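Local coordinates for glutathione S-transferase, N-terminal domain protein (Pseudomonas putida, PDB 4NAX), which binds oxidized glutathione disulfide and is probably a transferase of the glutathione S-transferase superfamily, at residues Leu21-Leu26 with Tyr45-Val50; Val34-Glu39 with Pro221-Gly226. All coordinates share one frame; numbering follows the deposited sequence.

Contact 1 of 2, residues Leu21-Leu26 with Tyr45-Val50; sequences LQLYSL and YEAHKV
Leu21-Leu26 and Tyr45-Val50 pair as parallel neighbours, with strand 45-49 at an edge of the four-stranded sheet and strand 21-25 inside it. The strand axes approach to 4.7 Å and are inclined by 22°. Backbone bonds alternate along the pair, from Glu46 N to Leu21 O at one end to Val50 N to Ser25 O at the other. Helix 31-41 links the two strands, which makes this the beta-alpha-beta unit of the thioredoxin-like N-terminal domain. Leu21, Leu23, Tyr45 and Ala47 point to the side where that helix packs. Leu23 CD2 lies 4.0 Å from Tyr45 CE2. Gln22, Tyr24, Glu46 and His48 occupy the other face. His48 NE2 donates to Gln22 OE1 at 2.7 Å, close to the plane of its own ring. Gln22 bends at chi2 (-72°), which turns its amide toward the side chains of Glu46 and His48. Its NE2 reaches Glu46 OE1 at 3.0 Å, in the amide plane but from above the carboxylate plane. NE2 also bonds to Arg20 O. Glu46 is also held by the backbone N atoms of His17 and Lys16. The rings of Tyr24 and His48 are offset and almost parallel (14°), with little face shared; Tyr24 CE1 is 3.7 Å from His48 CD2.

Contact 2 of 2, residues Val34-Glu39 with Pro221-Gly226; sequences VSIMLE and PAVQHG. Unlike the reference sequence in segment 221-226: His225 (reference Arg).
This is a helix-helix contact within the glutathione transferase fold, between helix 31-41 of the thioredoxin-like N-terminal domain and the short helix 221-226 near the C-terminal end of the chain. The segment axes approach to 7.8 Å, and their directions differ by 138°. Gly226 makes the close approach possible: its CA is 4.0 Å from Ile36 CA, and a CB here would clash with that atom. Ile36 runs its CG1 against the glycine, 3.8 Å from Gly226 CA. Its CG2 branch meets Val223 CG2 at 3.9 Å, and Phe217 of helix 208-219 touches both side chains. The one hydrogen bond between the segments starts at Ser35, a buried side chain. Ser35 OG donates to Gly226 O at 2.7 Å, tilted 28° from the carbonyl plane. Weak bonds from the same OG to Val32 O and Ile229 O are also possible. With an alanine in place of Ser35, the carbonyl of buried Gly226 would probably lose this hydroxyl donor, and with it the polar tie between the end of helix 221-226 and helix 31-41. One turn further along helix 31-41, Glu39 CB packs against Ala222 CB at 3.8 Å. The Glu39 chain then bends at chi2 (-70°). Its OE2 has Tyr45 as partner. The carboxylate crosses His225, a residue that differs from the reference arginine, with Glu39 OE1 3.8 Å from His225 CB.

How the contacts relate
Contact 1 pairs the two strands of the beta-alpha-beta unit, and contact 2 uses its helix, 31-41. Their centres are about 13 Å apart. Strand 21-25 leads into helix 31-41, which leads into strand 45-49. One side of the helix thus faces the sheet of contact 1, and another meets helix 221-226 in contact 2. Tyr45 bridges the two: its OH lies 2.7 Å from Glu39 OE2, a probable hydrogen bond, and its CD2 is 3.7 Å from Leu38 CD1. Leu23 CD1 also packs on Val34 CG1 at 3.6 Å. The side chain of Leu26 lies about 6 Å from a bound glutathione disulfide. The side chain of Ser35 is about 11 Å from a bound glutathione disulfide.

Contact 1 of 2, residues Leu21-Leu26 with Tyr45-Val50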
loop_
_atom_site.group_PDB
_atom_site.type_symbol
_atom_site.label_atom_id
_atom_site.label_comp_id
_atom_site.label_asym_id
_atom_site.label_seq_id
_atom_site.Cartn_x
_atom_site.Cartn_y
_atom_site.Cartn_z
ATOM N N LEU A 21 11.807 -18.418 -10.578
ATOM C CA LEU A 21 10.956 -17.751 -9.598
ATOM C C LEU A 21 9.658 -18.546 -9.420
ATOM O O LEU A 21 9.010 -18.946 -10.403
ATOM C CB LEU A 21 10.682 -16.327 -10.057
ATOM C CG LEU A 21 9.839 -15.478 -9.097
ATOM C CD1 LEU A 21 10.249 -14.021 -9.200
ATOM C CD2 LEU A 21 8.342 -15.608 -9.356
ATOM N N GLN A 22 9.297 -18.752 -8.159
ATOM C CA GLN A 22 8.093 -19.468 -7.762
ATOM C C GLN A 22 7.033 -18.458 -7.357
ATOM O O GLN A 22 7.281 -17.587 -6.526
ATOM C CB GLN A 22 8.393 -20.411 -6.584
ATOM C CG GLN A 22 9.548 -21.380 -6.840
ATOM C CD GLN A 22 9.193 -22.468 -7.826
ATOM O OE1 GLN A 22 8.245 -23.231 -7.606
ATOM N NE2 GLN A 22 9.941 -22.562 -8.903
ATOM N N LEU A 23 5.857 -18.583 -7.964
ATOM C CA LEU A 23 4.711 -17.738 -7.673
ATOM C C LEU A 23 3.624 -18.551 -6.999
ATOM O O LEU A 23 3.235 -19.598 -7.506
ATOM C CB LEU A 23 4.148 -17.138 -8.959
ATOM C CG LEU A 23 2.857 -16.344 -8.834
ATOM C CD1 LEU A 23 3.023 -15.095 -7.972
ATOM C CD2 LEU A 23 2.319 -15.979 -10.208
ATOM N N TYR A 24 3.125 -18.062 -5.864
ATOM C CA TYR A 24 2.058 -18.729 -5.105
ATOM C C TYR A 24 0.883 -17.770 -5.100
ATOM O O TYR A 24 0.934 -16.727 -4.453
ATOM C CB TYR A 24 2.531 -19.085 -3.696
ATOM C CG TYR A 24 3.879 -19.793 -3.682
ATOM C CD1 TYR A 24 3.998 -21.174 -3.871
ATOM C CD2 TYR A 24 5.050 -19.068 -3.522
ATOM C CE1 TYR A 24 5.245 -21.792 -3.871
ATOM C CE2 TYR A 24 6.289 -19.686 -3.500
ATOM C CZ TYR A 24 6.389 -21.040 -3.698
ATOM O OH TYR A 24 7.633 -21.631 -3.666
ATOM N N SER A 25 -0.155 -18.072 -5.881
ATOM C CA SER A 25 -1.142 -17.074 -6.188
ATOM C C SER A 25 -2.478 -17.696 -6.587
ATOM O O SER A 25 -2.683 -18.905 -6.479
ATOM C CB SER A 25 -0.579 -16.132 -7.280
ATOM O OG SER A 25 -1.365 -14.950 -7.440
ATOM N N LEU A 26 -3.378 -16.830 -7.029
ATOM C CA LEU A 26 -4.730 -17.171 -7.444
ATOM C C LEU A 26 -5.173 -16.016 -8.350
ATOM O O LEU A 26 -4.779 -14.872 -8.085
ATOM C CB LEU A 26 -5.628 -17.294 -6.214
ATOM C CG LEU A 26 -7.026 -17.853 -6.444
ATOM C CD1 LEU A 26 -6.956 -19.310 -6.870
ATOM C CD2 LEU A 26 -7.825 -17.683 -5.167
ATOM N N TYR A 45 8.949 -18.139 -14.793
ATOM C CA TYR A 45 8.378 -18.379 -13.492
ATOM C C TYR A 45 7.539 -19.627 -13.496
ATOM O O TYR A 45 7.082 -20.078 -14.554
ATOM C CB TYR A 45 7.558 -17.186 -13.013
ATOM C CG TYR A 45 6.248 -16.929 -13.739
ATOM C CD1 TYR A 45 6.214 -16.368 -15.005
ATOM C CD2 TYR A 45 5.048 -17.201 -13.123
ATOM C CE1 TYR A 45 5.020 -16.093 -15.657
ATOM C CE2 TYR A 45 3.840 -16.920 -13.730
ATOM C CZ TYR A 45 3.817 -16.385 -15.005
ATOM O OH TYR A 45 2.588 -16.096 -15.556
ATOM N N GLU A 46 7.353 -20.176 -12.301
ATOM C CA GLU A 46 6.572 -21.371 -12.083
ATOM C C GLU A 46 5.421 -21.002 -11.161
ATOM O O GLU A 46 5.608 -20.707 -9.970
ATOM C CB GLU A 46 7.445 -22.456 -11.454
ATOM C CG GLU A 46 6.711 -23.763 -11.249
ATOM C CD GLU A 46 7.575 -24.871 -10.677
ATOM O OE1 GLU A 46 8.813 -24.728 -10.611
ATOM O OE2 GLU A 46 6.987 -25.914 -10.299
ATOM N N ALA A 47 4.223 -21.010 -11.730
ATOM C CA ALA A 47 3.023 -20.638 -11.008
ATOM C C ALA A 47 2.385 -21.811 -10.269
ATOM O O ALA A 47 2.285 -22.931 -10.782
ATOM C CB ALA A 47 2.007 -20.005 -11.956
ATOM N N HIS A 48 1.935 -21.516 -9.061
ATOM C CA HIS A 48 1.286 -22.471 -8.191
ATOM C C HIS A 48 -0.021 -21.912 -7.692
ATOM O O HIS A 48 -0.066 -20.793 -7.166
ATOM C CB HIS A 48 2.169 -22.771 -6.983
ATOM C CG HIS A 48 3.511 -23.331 -7.332
ATOM N ND1 HIS A 48 3.712 -24.644 -7.713
ATOM C CD2 HIS A 48 4.720 -22.733 -7.396
ATOM C CE1 HIS A 48 4.993 -24.840 -7.946
ATOM N NE2 HIS A 48 5.620 -23.689 -7.791
ATOM N N LYS A 49 -1.086 -22.691 -7.838
ATOM C CA LYS A 49 -2.394 -22.273 -7.350
ATOM C C LYS A 49 -2.578 -22.513 -5.853
ATOM O O LYS A 49 -2.439 -23.649 -5.371
ATOM C CB LYS A 49 -3.482 -23.022 -8.107
ATOM C CG LYS A 49 -4.875 -22.622 -7.667
ATOM C CD LYS A 49 -5.945 -23.337 -8.473
ATOM C CE LYS A 49 -7.315 -22.846 -8.076
ATOM N NZ LYS A 49 -8.388 -23.670 -8.691
ATOM N N VAL A 50 -2.887 -21.435 -5.140
ATOM C CA VAL A 50 -3.206 -21.450 -3.726
ATOM C C VAL A 50 -4.726 -21.349 -3.618
ATOM O O VAL A 50 -5.302 -20.293 -3.862
ATOM C CB VAL A 50 -2.526 -20.266 -3.000
ATOM C CG1 VAL A 50 -2.891 -20.243 -1.526
ATOM C CG2 VAL A 50 -1.017 -20.369 -3.160
#

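Contact 2 of 2, residues Val34-Glu39 with Pro221-Gly226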
loop_
_atom_site.group_PDB
_atom_site.type_symbol
_atom_site.label_atom_id
_atom_site.label_comp_id
_atom_site.label_asym_id
_atom_site.label_seq_id
_atom_site.Cartn_x
_atom_site.Cartn_y
_atom_site.Cartn_z
ATOM N N VAL A 34 0.822 -9.605 -10.227
ATOM C CA VAL A 34 2.120 -10.220 -10.266
ATOM C C VAL A 34 2.298 -11.118 -11.480
ATOM O O VAL A 34 3.358 -11.069 -12.144
ATOM C CB VAL A 34 2.426 -10.937 -8.950
ATOM C CG1 VAL A 34 3.752 -11.681 -9.033
ATOM C CG2 VAL A 34 2.443 -9.941 -7.801
ATOM N N SER A 35 1.280 -11.923 -11.805
ATOM C CA SER A 35 1.366 -12.703 -13.038
ATOM C C SER A 35 1.434 -11.802 -14.287
ATOM O O SER A 35 2.217 -12.073 -15.206
ATOM C CB SER A 35 0.254 -13.735 -13.125
ATOM O OG SER A 35 -0.983 -13.097 -12.856
ATOM N N ILE A 36 0.649 -10.731 -14.322
ATOM C CA ILE A 36 0.751 -9.788 -15.419
ATOM C C ILE A 36 2.176 -9.236 -15.506
ATOM O O ILE A 36 2.770 -9.174 -16.587
ATOM C CB ILE A 36 -0.277 -8.648 -15.301
ATOM C CG1 ILE A 36 -1.681 -9.185 -15.542
ATOM C CG2 ILE A 36 0.048 -7.546 -16.304
ATOM C CD1 ILE A 36 -2.775 -8.213 -15.195
ATOM N N MET A 37 2.734 -8.811 -14.374
ATOM C CA MET A 37 4.072 -8.270 -14.375
ATOM C C MET A 37 5.090 -9.269 -14.945
ATOM O O MET A 37 5.918 -8.904 -15.772
ATOM C CB MET A 37 4.458 -7.879 -12.947
ATOM C CG MET A 37 5.858 -7.319 -12.806
ATOM S SD MET A 37 6.060 -5.768 -13.699
ATOM C CE MET A 37 7.684 -5.317 -13.101
ATOM N N LEU A 38 5.024 -10.515 -14.485
ATOM C CA LEU A 38 5.947 -11.538 -14.941
ATOM C C LEU A 38 5.801 -11.785 -16.441
ATOM O O LEU A 38 6.808 -11.933 -17.163
ATOM C CB LEU A 38 5.733 -12.822 -14.154
ATOM C CG LEU A 38 6.204 -12.722 -12.694
ATOM C CD1 LEU A 38 5.561 -13.805 -11.848
ATOM C CD2 LEU A 38 7.719 -12.787 -12.617
ATOM N N GLU A 39 4.554 -11.806 -16.914
ATOM C CA GLU A 39 4.312 -11.948 -18.355
ATOM C C GLU A 39 4.873 -10.771 -19.145
ATOM O O GLU A 39 5.406 -10.947 -20.242
ATOM C CB GLU A 39 2.810 -12.122 -18.643
ATOM C CG GLU A 39 2.207 -13.406 -18.098
ATOM C CD GLU A 39 2.665 -14.652 -18.827
ATOM O OE1 GLU A 39 2.874 -14.594 -20.055
ATOM O OE2 GLU A 39 2.792 -15.706 -18.170
ATOM N N PRO A 221 -1.352 -8.225 -24.700
ATOM C CA PRO A 221 -1.355 -9.695 -24.616
ATOM C C PRO A 221 -0.865 -10.228 -23.261
ATOM O O PRO A 221 -1.392 -11.227 -22.756
ATOM C CB PRO A 221 -0.457 -10.154 -25.778
ATOM C CG PRO A 221 -0.090 -8.946 -26.537
ATOM C CD PRO A 221 -0.705 -7.732 -25.926
ATOM N N ALA A 222 0.101 -9.558 -22.651
ATOM C CA ALA A 222 0.598 -10.035 -21.357
ATOM C C ALA A 222 -0.466 -9.919 -20.269
ATOM O O ALA A 222 -0.491 -10.704 -19.318
ATOM C CB ALA A 222 1.832 -9.264 -20.951
ATOM N N VAL A 223 -1.301 -8.893 -20.374
ATOM C CA VAL A 223 -2.422 -8.709 -19.447
ATOM C C VAL A 223 -3.401 -9.852 -19.591
ATOM O O VAL A 223 -3.805 -10.456 -18.594
ATOM C CB VAL A 223 -3.086 -7.343 -19.648
ATOM C CG1 VAL A 223 -4.397 -7.229 -18.896
ATOM C CG2 VAL A 223 -2.151 -6.210 -19.220
ATOM N N GLN A 224 -3.800 -10.162 -20.818
ATOM C CA GLN A 224 -4.749 -11.269 -21.003
ATOM C C GLN A 224 -4.209 -12.592 -20.474
ATOM O O GLN A 224 -4.947 -13.349 -19.840
ATOM C CB GLN A 224 -5.186 -11.381 -22.465
ATOM C CG GLN A 224 -6.127 -10.258 -22.874
ATOM C CD GLN A 224 -7.443 -10.238 -22.091
ATOM O OE1 GLN A 224 -8.034 -11.285 -21.808
ATOM N NE2 GLN A 224 -7.892 -9.043 -21.715
ATOM N N HIS A 225 -2.916 -12.856 -20.668
ATOM C CA HIS A 225 -2.344 -14.073 -20.075
ATOM C C HIS A 225 -2.336 -14.000 -18.553
ATOM O O HIS A 225 -2.765 -14.925 -17.872
ATOM C CB HIS A 225 -0.908 -14.311 -20.532
ATOM C CG HIS A 225 -0.782 -14.651 -21.978
ATOM N ND1 HIS A 225 -1.490 -15.675 -22.563
ATOM C CD2 HIS A 225 0.002 -14.132 -22.946
ATOM C CE1 HIS A 225 -1.147 -15.772 -23.833
ATOM N NE2 HIS A 225 -0.262 -14.830 -24.095
ATOM N N GLY A 226 -1.818 -12.898 -18.020
ATOM C CA GLY A 226 -1.656 -12.791 -16.582
ATOM C C GLY A 226 -2.952 -12.816 -15.797
ATOM O O GLY A 226 -2.984 -13.283 -14.665
#